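Local atomic coordinates of IPT/TIG domain-containing protein (PDB entry 3TC9), a protein that probably serves as an auxiliary nutrient-binding protein, joining an immunoglobulin-like IPT/TIG domain to a six-bladed beta-propeller. Residues T265-G270 and Q291-R296; C313-A318 and K328-A333; K224-N229 and S244-Q249; E272-F277 and Y285-N290. All blocks are in the same frame, centred on the assembly; numbering follows the deposited sequence.

Contact 1 (T265-G270 and Q291-R296); sequences TIQDSG and QHYILR. With EDO (1,2-ethanediol), chain T.
I266 and Q267 meet Y293 and L295 where the six-bladed beta-propeller passes from one blade to the next. Segment 265-270 leads from strand 260-265 of one blade to strand 273-277 of the following one. Segment 291-296 runs onto strand 293-300, the third strand of that second blade. The apolar contact rests on I266. Its CG2 branch, held anti to the backbone N by a chi1 of -58°, comes 3.8 Å from L295 CD1. The same methyl lies 3.6 Å from Y293 OH. The I266 side chain and its two partners run past one another, pointing opposite ways. The polar contact runs through a water. The water donates to Q267 OE1 at 2.6 Å and is hydrogen-bonded to Y293 OH at 2.7 Å. W271 NE1 also bonds this hydroxyl, so two partners fix its place. The Q267 amide and the Y293 ring are turned 60° apart. R296 ends in charged contacts beyond the segments: a salt bridge to D298 and a cation-pi contact with Y283. A leucine here would probably leave the D298 carboxylate without its charged mate and the Y283 ring without its cation. R296 NH2 also donates to O2 of a 1,2-ethanediol 3.2 Å away, probably a crystallisation additive.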
loop_
_atom_site.group_PDB
_atom_site.type_symbol
_atom_site.label_atom_id
_atom_site.label_comp_id
_atom_site.label_asym_id
_atom_site.label_seq_id
_atom_site.Cartn_x
_atom_site.Cartn_y
_atom_site.Cartn_z
ATOM N N THR B 265 2.738 36.848 -10.390
ATOM C CA THR B 265 1.296 37.071 -10.485
ATOM C C THR B 265 0.736 35.845 -11.255
ATOM O O THR B 265 1.422 35.345 -12.162
ATOM C CB THR B 265 1.099 38.461 -11.166
ATOM O OG1 THR B 265 0.783 39.435 -10.174
ATOM C CG2 THR B 265 0.071 38.471 -12.295
ATOM N N ILE B 266 -0.470 35.351 -10.902
ATOM C CA ILE B 266 -1.050 34.195 -11.601
ATOM C C ILE B 266 -1.630 34.630 -12.960
ATOM O O ILE B 266 -1.249 34.054 -13.984
ATOM C CB ILE B 266 -2.113 33.417 -10.751
ATOM C CG1 ILE B 266 -1.535 32.894 -9.394
ATOM C CG2 ILE B 266 -2.785 32.279 -11.565
ATOM C CD1 ILE B 266 -0.219 32.083 -9.424
ATOM N N GLN B 267 -2.571 35.603 -12.962
ATOM C CA GLN B 267 -3.245 36.075 -14.167
ATOM C C GLN B 267 -3.771 37.512 -13.950
ATOM O O GLN B 267 -3.006 38.466 -14.050
ATOM C CB GLN B 267 -4.389 35.093 -14.541
ATOM C CG GLN B 267 -5.051 35.325 -15.903
ATOM C CD GLN B 267 -5.864 34.146 -16.411
ATOM O OE1 GLN B 267 -5.512 32.972 -16.242
ATOM N NE2 GLN B 267 -6.966 34.433 -17.093
ATOM N N ASP B 268 -5.052 37.655 -13.594
ATOM C CA ASP B 268 -5.699 38.948 -13.434
ATOM C C ASP B 268 -6.025 39.301 -11.964
ATOM O O ASP B 268 -5.665 38.569 -11.039
ATOM C CB ASP B 268 -6.975 38.981 -14.291
ATOM C CG ASP B 268 -6.773 38.555 -15.742
ATOM O OD1 ASP B 268 -5.782 39.002 -16.365
ATOM O OD2 ASP B 268 -7.622 37.804 -16.261
ATOM N N SER B 269 -6.650 40.477 -11.770
ATOM C CA SER B 269 -7.073 41.026 -10.482
ATOM C C SER B 269 -8.183 40.175 -9.863
ATOM O O SER B 269 -8.966 39.572 -10.602
ATOM C CB SER B 269 -7.535 42.475 -10.641
ATOM O OG SER B 269 -8.074 42.795 -11.918
ATOM N N GLY B 270 -8.230 40.133 -8.531
ATOM C CA GLY B 270 -9.228 39.379 -7.778
ATOM C C GLY B 270 -9.108 37.885 -7.959
ATOM O O GLY B 270 -10.063 37.233 -8.379
ATOM N N GLN B 291 -12.066 31.036 -9.590
ATOM C CA GLN B 291 -11.879 30.995 -11.048
ATOM C C GLN B 291 -11.992 29.566 -11.618
ATOM O O GLN B 291 -11.985 29.370 -12.834
ATOM C CB GLN B 291 -10.551 31.668 -11.459
ATOM C CG GLN B 291 -10.461 33.162 -11.104
ATOM C CD GLN B 291 -11.501 34.041 -11.786
ATOM O OE1 GLN B 291 -12.008 33.751 -12.875
ATOM N NE2 GLN B 291 -11.828 35.162 -11.171
ATOM N N HIS B 292 -12.195 28.598 -10.724
ATOM C CA HIS B 292 -12.540 27.186 -10.950
ATOM C C HIS B 292 -11.546 26.420 -11.816
ATOM O O HIS B 292 -11.937 25.685 -12.730
ATOM C CB HIS B 292 -13.954 27.124 -11.534
ATOM C CG HIS B 292 -14.825 28.157 -10.908
ATOM N ND1 HIS B 292 -15.211 28.054 -9.585
ATOM C CD2 HIS B 292 -15.216 29.363 -11.388
ATOM C CE1 HIS B 292 -15.888 29.161 -9.320
ATOM N NE2 HIS B 292 -15.909 29.983 -10.370
ATOM N N TYR B 293 -10.258 26.530 -11.466
ATOM C CA TYR B 293 -9.202 25.818 -12.177
ATOM C C TYR B 293 -7.995 25.660 -11.263
ATOM O O TYR B 293 -7.897 26.292 -10.197
ATOM C CB TYR B 293 -8.845 26.501 -13.525
ATOM C CG TYR B 293 -7.995 27.751 -13.446
ATOM C CD1 TYR B 293 -8.467 28.901 -12.815
ATOM C CD2 TYR B 293 -6.769 27.823 -14.094
ATOM C CE1 TYR B 293 -7.706 30.073 -12.776
ATOM C CE2 TYR B 293 -6.002 28.987 -14.066
ATOM C CZ TYR B 293 -6.465 30.104 -13.390
ATOM O OH TYR B 293 -5.713 31.257 -13.352
ATOM N N ILE B 294 -7.098 24.763 -11.656
ATOM C CA ILE B 294 -5.896 24.462 -10.891
ATOM C C ILE B 294 -4.658 24.611 -11.788
ATOM O O ILE B 294 -4.666 24.240 -12.965
ATOM C CB ILE B 294 -6.004 23.043 -10.235
ATOM C CG1 ILE B 294 -7.275 22.924 -9.336
ATOM C CG2 ILE B 294 -4.724 22.654 -9.468
ATOM C CD1 ILE B 294 -7.653 21.494 -8.902
ATOM N N LEU B 295 -3.590 25.140 -11.202
ATOM C CA LEU B 295 -2.303 25.280 -11.881
ATOM C C LEU B 295 -1.249 24.478 -11.145
ATOM O O LEU B 295 -1.421 24.184 -9.962
ATOM C CB LEU B 295 -1.865 26.751 -11.963
ATOM C CG LEU B 295 -2.855 27.735 -12.589
ATOM C CD1 LEU B 295 -3.528 28.519 -11.530
ATOM C CD2 LEU B 295 -2.143 28.688 -13.539
ATOM N N ARG B 296 -0.162 24.148 -11.817
ATOM C CA ARG B 296 0.977 23.492 -11.184
ATOM C C ARG B 296 2.160 24.440 -11.245
ATOM O O ARG B 296 2.409 25.042 -12.291
ATOM C CB ARG B 296 1.319 22.162 -11.851
ATOM C CG ARG B 296 2.566 21.508 -11.307
ATOM C CD ARG B 296 2.703 20.124 -11.855
ATOM N NE ARG B 296 4.085 19.682 -11.757
ATOM C CZ ARG B 296 4.459 18.415 -11.768
ATOM N NH1 ARG B 296 3.552 17.449 -11.866
ATOM N NH2 ARG B 296 5.737 18.099 -11.682
HETATM C C1 EDO T . 6.609 14.286 -8.460
HETATM O O1 EDO T . 7.389 14.006 -7.291
HETATM C C2 EDO T . 7.380 15.208 -9.404
HETATM O O2 EDO T . 6.721 15.241 -10.682
HETATM O O HOH W 1 -3.785 31.313 -15.234
#

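Contact 2 (C313-A318 and K328-A333); sequences CGQQGA and KARMHA. With EDO (1,2-ethanediol), chain R; EDO (1,2-ethanediol), chain V.
A single water is gripped by three backbone atoms, Q315 N and A318 O from one loop and M331 N from the other. It donates to A318 O at 2.7 Å and accepts from both Q315 N and M331 N at 3.2 Å. Segment 313-318 leaves strand 305-312 of one beta-propeller blade. Segment 328-333 links strands 324-325 and 334-341, both of the next blade's sheet. Q315 to A318 form a type II beta turn, closed by the bond from A318 N to Q315 O. No direct hydrogen bond crosses between the segments, so the water supplies the polar bridge. Close by, G314 CA makes a CA-H...O contact of 3.1 Å with A329 O. The positive phi of G314 favours glycine, and a CB there would sit tight against the M331 methyl. R330 lies beside Q315, and both side chains point the same way. Q315 CB is over one face of the guanidinium, 3.4 Å from R330 NE, while K328 O lies toward the opposite face. R330 NH2 bonds K327 O. R330 turns about CB-CG (chi2 -71°) and bends again at chi3, which helps bring the guanidinium beside Q315. M331 is present as selenomethionine, and its CE touches C313 SG at 3.7 Å. H332 meets the ring of H292 edge-to-face. An alanine in place of H332 would probably take this ring neighbour from H292 and cost two 1,2-ethanediols, probably from the crystallisation liquor, one hydrogen-bonding partner each. H332 ND1 donates to O1 of one ethanediol at 2.8 Å, and NE2 is 2.7 Å from O2 of the other.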
loop_
_atom_site.group_PDB
_atom_site.type_symbol
_atom_site.label_atom_id
_atom_site.label_comp_id
_atom_site.label_asym_id
_atom_site.label_seq_id
_atom_site.Cartn_x
_atom_site.Cartn_y
_atom_site.Cartn_z
ATOM N N CYS B 313 -5.734 21.756 -14.839
ATOM C CA CYS B 313 -7.113 21.340 -15.123
ATOM C C CYS B 313 -8.115 22.463 -14.876
ATOM O O CYS B 313 -7.858 23.351 -14.065
ATOM C CB CYS B 313 -7.497 20.086 -14.341
ATOM S SG CYS B 313 -7.593 20.310 -12.553
ATOM N N GLY B 314 -9.276 22.361 -15.526
ATOM C CA GLY B 314 -10.358 23.323 -15.381
ATOM C C GLY B 314 -10.213 24.462 -16.374
ATOM O O GLY B 314 -9.155 24.624 -16.975
ATOM N N GLN B 315 -11.287 25.238 -16.556
ATOM C CA GLN B 315 -11.322 26.380 -17.452
ATOM C C GLN B 315 -11.593 27.658 -16.640
ATOM O O GLN B 315 -12.604 27.738 -15.950
ATOM C CB GLN B 315 -12.383 26.138 -18.548
ATOM C CG GLN B 315 -12.488 27.239 -19.596
ATOM C CD GLN B 315 -11.354 27.301 -20.588
ATOM O OE1 GLN B 315 -10.845 26.290 -21.088
ATOM N NE2 GLN B 315 -11.033 28.508 -20.997
ATOM N N GLN B 316 -10.672 28.644 -16.729
ATOM C CA GLN B 316 -10.756 29.933 -16.024
ATOM C C GLN B 316 -12.156 30.533 -16.141
ATOM O O GLN B 316 -12.638 30.773 -17.253
ATOM C CB GLN B 316 -9.712 30.946 -16.553
ATOM C CG GLN B 316 -8.276 30.460 -16.532
ATOM C CD GLN B 316 -7.839 29.970 -17.882
ATOM O OE1 GLN B 316 -8.224 28.877 -18.328
ATOM N NE2 GLN B 316 -7.014 30.769 -18.554
ATOM N N GLY B 317 -12.806 30.726 -14.995
ATOM C CA GLY B 317 -14.142 31.303 -14.898
ATOM C C GLY B 317 -15.309 30.445 -15.348
ATOM O O GLY B 317 -16.447 30.931 -15.331
ATOM N N ALA B 318 -15.059 29.179 -15.762
ATOM C CA ALA B 318 -16.129 28.303 -16.252
ATOM C C ALA B 318 -16.564 27.280 -15.181
ATOM O O ALA B 318 -15.966 26.210 -15.045
ATOM C CB ALA B 318 -15.708 27.607 -17.533
ATOM N N LYS B 328 -10.642 20.217 -20.181
ATOM C CA LYS B 328 -11.965 19.647 -20.462
ATOM C C LYS B 328 -12.701 19.368 -19.138
ATOM O O LYS B 328 -13.926 19.275 -19.114
ATOM C CB LYS B 328 -11.865 18.364 -21.321
ATOM C CG LYS B 328 -11.349 18.625 -22.730
ATOM C CD LYS B 328 -11.619 17.424 -23.633
ATOM N N ALA B 329 -11.956 19.232 -18.035
ATOM C CA ALA B 329 -12.584 19.045 -16.718
ATOM C C ALA B 329 -13.090 20.384 -16.193
ATOM O O ALA B 329 -12.541 21.426 -16.547
ATOM C CB ALA B 329 -11.592 18.448 -15.748
ATOM N N ARG B 330 -14.158 20.359 -15.404
ATOM C CA ARG B 330 -14.764 21.564 -14.840
ATOM C C ARG B 330 -15.061 21.379 -13.393
ATOM O O ARG B 330 -15.459 20.302 -12.966
ATOM C CB ARG B 330 -16.066 21.978 -15.560
ATOM C CG ARG B 330 -15.933 22.228 -17.055
ATOM C CD ARG B 330 -15.184 23.485 -17.378
ATOM N NE ARG B 330 -14.279 23.325 -18.523
ATOM C CZ ARG B 330 -14.658 23.446 -19.787
ATOM N NH1 ARG B 330 -15.936 23.603 -20.087
ATOM N NH2 ARG B 330 -13.762 23.367 -20.770
HETATM N N MSE B 331 -14.921 22.463 -12.643
HETATM C CA MSE B 331 -15.214 22.459 -11.224
HETATM C C MSE B 331 -15.936 23.753 -10.846
HETATM O O MSE B 331 -16.130 24.638 -11.676
HETATM C CB MSE B 331 -13.933 22.234 -10.404
HETATM C CG MSE B 331 -12.945 23.372 -10.473
HETATM SE SE MSE B 331 -11.166 22.661 -10.300
HETATM C CE MSE B 331 -11.124 21.393 -11.943
ATOM N N HIS B 332 -16.387 23.821 -9.619
ATOM C CA HIS B 332 -17.109 24.958 -9.120
ATOM C C HIS B 332 -16.753 25.168 -7.661
ATOM O O HIS B 332 -17.270 24.479 -6.772
ATOM C CB HIS B 332 -18.618 24.761 -9.331
ATOM C CG HIS B 332 -19.434 25.994 -9.094
ATOM N ND1 HIS B 332 -20.801 25.997 -9.296
ATOM C CD2 HIS B 332 -19.057 27.215 -8.641
ATOM C CE1 HIS B 332 -21.212 27.206 -8.951
ATOM N NE2 HIS B 332 -20.201 27.968 -8.539
ATOM N N ALA B 333 -15.856 26.146 -7.433
ATOM C CA ALA B 333 -15.296 26.592 -6.150
ATOM C C ALA B 333 -14.450 25.476 -5.496
ATOM O O ALA B 333 -14.845 24.958 -4.449
ATOM C CB ALA B 333 -16.402 27.077 -5.195
HETATM C C1 EDO R . -19.309 30.964 -6.367
HETATM O O1 EDO R . -18.265 30.290 -7.065
HETATM C C2 EDO R . -20.221 31.599 -7.406
HETATM O O2 EDO R . -20.904 30.568 -8.123
HETATM C C1 EDO V . -22.735 24.017 -11.137
HETATM O O1 EDO V . -21.325 23.816 -10.952
HETATM C C2 EDO V . -23.228 23.197 -12.326
HETATM O O2 EDO V . -22.990 23.913 -13.543
HETATM O O HOH W 2 -13.765 24.721 -14.522
#

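Contact 3 (K224-N229 and S244-Q249); sequences KGQNCN and SWNAGQ
N227 and N246 cross at about a right angle, yet their amide planes are only 24° apart. This places N227 ND2 2.7 Å from N246 OD1 in a nearly straight hydrogen bond, with an angle of 168° at the hydrogen. The acceptor lies close to the plane of the N227 amide. The setting is a junction between propeller blades: segment 224-229 leads from strand 219-224 to strand 231-233 of the next blade. Segment 244-249 is the turn between strands 240-244 and 249-253 of that next blade. It contains a G1 beta bulge, in which G248 and Q249 both face S244. W245 crosses N227 obliquely, with its ring turned 72° from the N227 amide. Its CG is anti to the backbone N, which swings the ring toward N227, and its CE3 comes 3.9 Å from N227 ND2. The N227 and W245 side chains are also close at their roots, CB to CB 3.7 Å. N229 comes to W245 from another direction, with its OD1 3.7 Å from W245 CB. That oxygen accepts from N243 ND2, and N229 ND2 bonds D198, so the amide is held at both ends. The backbones join directly through W245 N, which donates to N227 O at 2.9 Å.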
loop_
_atom_site.group_PDB
_atom_site.type_symbol
_atom_site.label_atom_id
_atom_site.label_comp_id
_atom_site.label_asym_id
_atom_site.label_seq_id
_atom_site.Cartn_x
_atom_site.Cartn_y
_atom_site.Cartn_z
ATOM N N LYS B 224 2.164 40.991 7.828
ATOM C CA LYS B 224 1.023 41.885 7.645
ATOM C C LYS B 224 0.649 41.873 6.163
ATOM O O LYS B 224 1.541 41.730 5.313
ATOM C CB LYS B 224 1.374 43.322 8.099
ATOM C CG LYS B 224 1.465 43.504 9.607
ATOM C CD LYS B 224 1.978 44.888 9.995
ATOM C CE LYS B 224 3.466 44.892 10.268
ATOM N NZ LYS B 224 3.951 46.220 10.725
ATOM N N GLY B 225 -0.638 42.026 5.857
ATOM C CA GLY B 225 -1.076 42.060 4.468
ATOM C C GLY B 225 -2.560 41.861 4.269
ATOM O O GLY B 225 -3.208 41.124 5.020
ATOM N N GLN B 226 -3.106 42.502 3.236
ATOM C CA GLN B 226 -4.534 42.384 2.941
ATOM C C GLN B 226 -4.843 41.213 1.989
ATOM O O GLN B 226 -3.992 40.778 1.204
ATOM C CB GLN B 226 -5.092 43.694 2.358
ATOM C CG GLN B 226 -4.429 44.118 1.047
ATOM C CD GLN B 226 -5.014 45.375 0.462
ATOM O OE1 GLN B 226 -6.185 45.740 0.692
ATOM N NE2 GLN B 226 -4.217 46.033 -0.360
ATOM N N ASN B 227 -6.077 40.708 2.118
ATOM C CA ASN B 227 -6.779 39.704 1.323
ATOM C C ASN B 227 -5.929 38.456 0.989
ATOM O O ASN B 227 -5.830 38.024 -0.167
ATOM C CB ASN B 227 -7.345 40.376 0.053
ATOM C CG ASN B 227 -8.219 41.582 0.374
ATOM O OD1 ASN B 227 -9.147 41.531 1.192
ATOM N ND2 ASN B 227 -7.909 42.706 -0.222
ATOM N N CYS B 228 -5.364 37.861 2.031
ATOM C CA CYS B 228 -4.584 36.643 1.926
ATOM C C CYS B 228 -5.540 35.458 2.060
ATOM O O CYS B 228 -6.252 35.356 3.062
ATOM C CB CYS B 228 -3.496 36.622 2.989
ATOM S SG CYS B 228 -2.388 35.205 2.878
ATOM N N ASN B 229 -5.560 34.562 1.055
ATOM C CA ASN B 229 -6.485 33.419 1.041
ATOM C C ASN B 229 -5.826 32.114 1.484
ATOM O O ASN B 229 -6.429 31.051 1.379
ATOM C CB ASN B 229 -7.096 33.246 -0.359
ATOM C CG ASN B 229 -7.459 34.552 -1.021
ATOM O OD1 ASN B 229 -6.886 34.910 -2.033
ATOM N ND2 ASN B 229 -8.335 35.333 -0.410
ATOM N N SER B 244 -2.010 37.406 -2.133
ATOM C CA SER B 244 -2.822 38.599 -2.041
ATOM C C SER B 244 -3.812 38.502 -3.197
ATOM O O SER B 244 -3.399 38.259 -4.337
ATOM C CB SER B 244 -1.969 39.860 -2.091
ATOM O OG SER B 244 -2.804 41.001 -1.998
ATOM N N TRP B 245 -5.119 38.567 -2.883
ATOM C CA TRP B 245 -6.207 38.436 -3.860
ATOM C C TRP B 245 -6.219 39.587 -4.907
ATOM O O TRP B 245 -6.517 39.345 -6.075
ATOM C CB TRP B 245 -7.533 38.357 -3.090
ATOM C CG TRP B 245 -8.792 38.613 -3.864
ATOM C CD1 TRP B 245 -9.638 37.679 -4.391
ATOM C CD2 TRP B 245 -9.452 39.879 -4.013
ATOM N NE1 TRP B 245 -10.741 38.296 -4.943
ATOM C CE2 TRP B 245 -10.657 39.644 -4.718
ATOM C CE3 TRP B 245 -9.132 41.197 -3.630
ATOM C CZ2 TRP B 245 -11.525 40.681 -5.079
ATOM C CZ3 TRP B 245 -10.006 42.222 -3.968
ATOM C CH2 TRP B 245 -11.177 41.964 -4.696
ATOM N N ASN B 246 -5.896 40.811 -4.485
ATOM C CA ASN B 246 -5.893 42.042 -5.285
ATOM C C ASN B 246 -5.286 41.881 -6.706
ATOM O O ASN B 246 -5.973 42.171 -7.687
ATOM C CB ASN B 246 -5.182 43.146 -4.510
ATOM C CG ASN B 246 -5.951 43.581 -3.274
ATOM O OD1 ASN B 246 -6.112 42.835 -2.291
ATOM N ND2 ASN B 246 -6.455 44.797 -3.306
ATOM N N ALA B 247 -4.026 41.430 -6.821
ATOM C CA ALA B 247 -3.390 41.213 -8.127
ATOM C C ALA B 247 -3.131 39.721 -8.367
ATOM O O ALA B 247 -2.634 39.347 -9.434
ATOM C CB ALA B 247 -2.078 41.998 -8.217
ATOM N N GLY B 248 -3.472 38.891 -7.377
ATOM C CA GLY B 248 -3.233 37.450 -7.409
ATOM C C GLY B 248 -1.747 37.172 -7.336
ATOM O O GLY B 248 -1.220 36.338 -8.077
ATOM N N GLN B 249 -1.069 37.899 -6.431
ATOM C CA GLN B 249 0.370 37.820 -6.238
ATOM C C GLN B 249 0.775 36.762 -5.207
ATOM O O GLN B 249 0.231 36.724 -4.104
ATOM C CB GLN B 249 0.932 39.181 -5.811
ATOM C CG GLN B 249 2.447 39.194 -5.650
ATOM C CD GLN B 249 3.141 40.032 -6.671
ATOM O OE1 GLN B 249 4.078 39.579 -7.329
ATOM N NE2 GLN B 249 2.721 41.288 -6.794
#

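Contact 4 (E272-F277 and Y285-N290); sequences EFHIQF and YIVVVN
H274 pairs with V287 at the middle of a beta hairpin formed by strands 273-277 and 283-288. The hairpin makes the first two strands of a four-stranded propeller blade. Backbone bonds come first. H274 and V287 form an antiparallel hydrogen-bonded pair, each N donating to the other's O. Q276 and Y285 do the same, with Y285 N 2.8 Å from Q276 O. F273 with V288 and I275 with I286 are the non-hydrogen-bonded pairs. Past the strand end, V289 N gives a weak bond to E272 O. The apolar contacts lie on the face of F273, I275, I286 and V288. F273 and I286 stand side by side, and I286 CG2 is 3.5 Å from F273 CD1. On the other side of the sheet, V287 CB lies over one face of the H274 ring, offset toward the rim, in a CH-pi contact. H274 has two conformers, so this contact is certain for one alone. V287 CB is 3.8 Å from the ring centroid, and H274 NE2 is bonded to R335 O. A chi1 of 57° turns the imidazole to this position. The extended E272 chain passes V289 at a slant, its OE1 4.0 Å from V289 CG1, and forms a salt bridge to R182. N290 closes the end of the pairing. Its ND2 bonds G270 O, while E272 N donates to N290 OD1 at 2.9 Å from above the plane of the N290 carbonyl.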
loop_
_atom_site.group_PDB
_atom_site.type_symbol
_atom_site.label_atom_id
_atom_site.label_comp_id
_atom_site.label_asym_id
_atom_site.label_seq_id
_atom_site.Cartn_x
_atom_site.Cartn_y
_atom_site.Cartn_z
ATOM N N GLU B 272 -8.491 34.585 -5.991
ATOM C CA GLU B 272 -8.584 33.916 -4.700
ATOM C C GLU B 272 -8.014 32.523 -4.834
ATOM O O GLU B 272 -8.600 31.696 -5.540
ATOM C CB GLU B 272 -10.046 33.881 -4.208
ATOM C CG GLU B 272 -10.238 33.178 -2.872
ATOM C CD GLU B 272 -11.670 33.007 -2.391
ATOM O OE1 GLU B 272 -12.609 33.216 -3.192
ATOM O OE2 GLU B 272 -11.853 32.641 -1.208
ATOM N N PHE B 273 -6.849 32.260 -4.202
ATOM C CA PHE B 273 -6.245 30.935 -4.328
ATOM C C PHE B 273 -5.398 30.497 -3.124
ATOM O O PHE B 273 -4.923 31.335 -2.355
ATOM C CB PHE B 273 -5.375 30.837 -5.615
ATOM C CG PHE B 273 -4.182 31.762 -5.708
ATOM C CD1 PHE B 273 -2.931 31.366 -5.226
ATOM C CD2 PHE B 273 -4.295 33.015 -6.311
ATOM C CE1 PHE B 273 -1.815 32.221 -5.327
ATOM C CE2 PHE B 273 -3.187 33.877 -6.395
ATOM C CZ PHE B 273 -1.950 33.468 -5.919
ATOM N N HIS B 274 -5.214 29.152 -3.002
ATOM C CA HIS B 274 -4.317 28.599 -2.006
ATOM C C HIS B 274 -3.251 27.765 -2.747
ATOM O O HIS B 274 -3.405 27.456 -3.938
ATOM C CB HIS B 274 -5.043 27.829 -0.879
ATOM C CG HIS B 274 -5.906 26.700 -1.333
ATOM N ND1 HIS B 274 -5.378 25.448 -1.579
ATOM C CD2 HIS B 274 -7.239 26.663 -1.540
ATOM C CE1 HIS B 274 -6.401 24.694 -1.937
ATOM N NE2 HIS B 274 -7.539 25.384 -1.941
ATOM N N ILE B 275 -2.133 27.497 -2.054
ATOM C CA ILE B 275 -0.956 26.771 -2.537
ATOM C C ILE B 275 -0.843 25.505 -1.679
ATOM O O ILE B 275 -0.930 25.581 -0.453
ATOM C CB ILE B 275 0.333 27.655 -2.450
ATOM C CG1 ILE B 275 0.175 28.990 -3.229
ATOM C CG2 ILE B 275 1.600 26.862 -2.891
ATOM C CD1 ILE B 275 1.150 30.130 -2.810
ATOM N N GLN B 276 -0.713 24.356 -2.319
ATOM C CA GLN B 276 -0.583 23.078 -1.662
ATOM C C GLN B 276 0.540 22.311 -2.313
ATOM O O GLN B 276 0.456 21.984 -3.499
ATOM C CB GLN B 276 -1.892 22.301 -1.719
ATOM C CG GLN B 276 -2.994 22.963 -0.913
ATOM C CD GLN B 276 -4.040 22.003 -0.498
ATOM O OE1 GLN B 276 -5.185 22.070 -0.947
ATOM N NE2 GLN B 276 -3.665 21.100 0.377
ATOM N N PHE B 277 1.591 22.030 -1.528
ATOM C CA PHE B 277 2.764 21.305 -1.987
ATOM C C PHE B 277 2.568 19.817 -1.984
ATOM O O PHE B 277 2.050 19.255 -1.009
ATOM C CB PHE B 277 3.988 21.609 -1.102
ATOM C CG PHE B 277 4.725 22.868 -1.445
ATOM C CD1 PHE B 277 5.579 22.918 -2.542
ATOM C CD2 PHE B 277 4.599 24.002 -0.653
ATOM C CE1 PHE B 277 6.263 24.093 -2.857
ATOM C CE2 PHE B 277 5.279 25.179 -0.969
ATOM C CZ PHE B 277 6.105 25.217 -2.068
ATOM N N TYR B 285 0.307 22.614 -6.217
ATOM C CA TYR B 285 -0.918 22.912 -6.935
ATOM C C TYR B 285 -1.378 24.268 -6.429
ATOM O O TYR B 285 -1.257 24.555 -5.229
ATOM C CB TYR B 285 -2.007 21.838 -6.767
ATOM C CG TYR B 285 -1.816 20.605 -7.627
ATOM C CD1 TYR B 285 -1.389 20.710 -8.951
ATOM C CD2 TYR B 285 -2.084 19.336 -7.128
ATOM C CE1 TYR B 285 -1.230 19.578 -9.756
ATOM C CE2 TYR B 285 -1.899 18.193 -7.912
ATOM C CZ TYR B 285 -1.481 18.319 -9.231
ATOM O OH TYR B 285 -1.353 17.197 -10.022
ATOM N N ILE B 286 -1.802 25.131 -7.351
ATOM C CA ILE B 286 -2.337 26.445 -7.057
ATOM C C ILE B 286 -3.826 26.322 -7.405
ATOM O O ILE B 286 -4.182 26.159 -8.577
ATOM C CB ILE B 286 -1.556 27.561 -7.803
ATOM C CG1 ILE B 286 -0.087 27.609 -7.291
ATOM C CG2 ILE B 286 -2.266 28.923 -7.638
ATOM C CD1 ILE B 286 0.835 28.630 -7.939
ATOM N N VAL B 287 -4.675 26.253 -6.357
ATOM C CA VAL B 287 -6.102 26.020 -6.480
ATOM C C VAL B 287 -6.805 27.344 -6.465
ATOM O O VAL B 287 -6.860 27.997 -5.400
ATOM C CB VAL B 287 -6.582 25.067 -5.351
ATOM C CG1 VAL B 287 -8.102 24.842 -5.376
ATOM C CG2 VAL B 287 -5.816 23.733 -5.399
ATOM N N VAL B 288 -7.364 27.734 -7.654
ATOM C CA VAL B 288 -8.062 29.022 -7.796
ATOM C C VAL B 288 -9.561 28.845 -7.496
ATOM O O VAL B 288 -10.361 28.452 -8.354
ATOM C CB VAL B 288 -7.810 29.762 -9.121
ATOM C CG1 VAL B 288 -8.208 31.230 -8.976
ATOM C CG2 VAL B 288 -6.343 29.649 -9.519
ATOM N N VAL B 289 -9.904 29.139 -6.242
ATOM C CA VAL B 289 -11.234 29.015 -5.638
ATOM C C VAL B 289 -12.301 29.797 -6.434
ATOM O O VAL B 289 -13.370 29.241 -6.708
ATOM C CB VAL B 289 -11.192 29.493 -4.160
ATOM C CG1 VAL B 289 -12.534 29.269 -3.452
ATOM C CG2 VAL B 289 -10.066 28.800 -3.403
ATOM N N ASN B 290 -12.029 31.063 -6.807
ATOM C CA ASN B 290 -13.058 31.861 -7.459
ATOM C C ASN B 290 -12.954 31.872 -8.997
ATOM O O ASN B 290 -13.705 32.619 -9.642
ATOM C CB ASN B 290 -13.030 33.293 -6.911
ATOM C CG ASN B 290 -11.797 34.073 -7.283
ATOM O OD1 ASN B 290 -10.725 33.516 -7.570
ATOM N ND2 ASN B 290 -11.935 35.384 -7.311
#

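Along the chain contact 3 comes first, then contacts 1 and 2; contact 4 falls between the two segments of contact 1. Contacts 1 and 4 lie closest, with centres about 8 Å apart, and share the blade of strands 273-277, 283-288, 293-300 and 305-312. There strands 283-288 and 293-300 pair, L295 O lying 2.8 Å from I286 N. Contact 3 joins the loop entering the preceding blade to a turn within it. It touches both, its centre about 13 Å from that of contact 1. Contact 2 leads toward the following blade, meeting contact 1 through I294 and C313. Contacts 2 and 3, about 22 Å between centres, do not touch. Together the four span successive blades of the propeller ring.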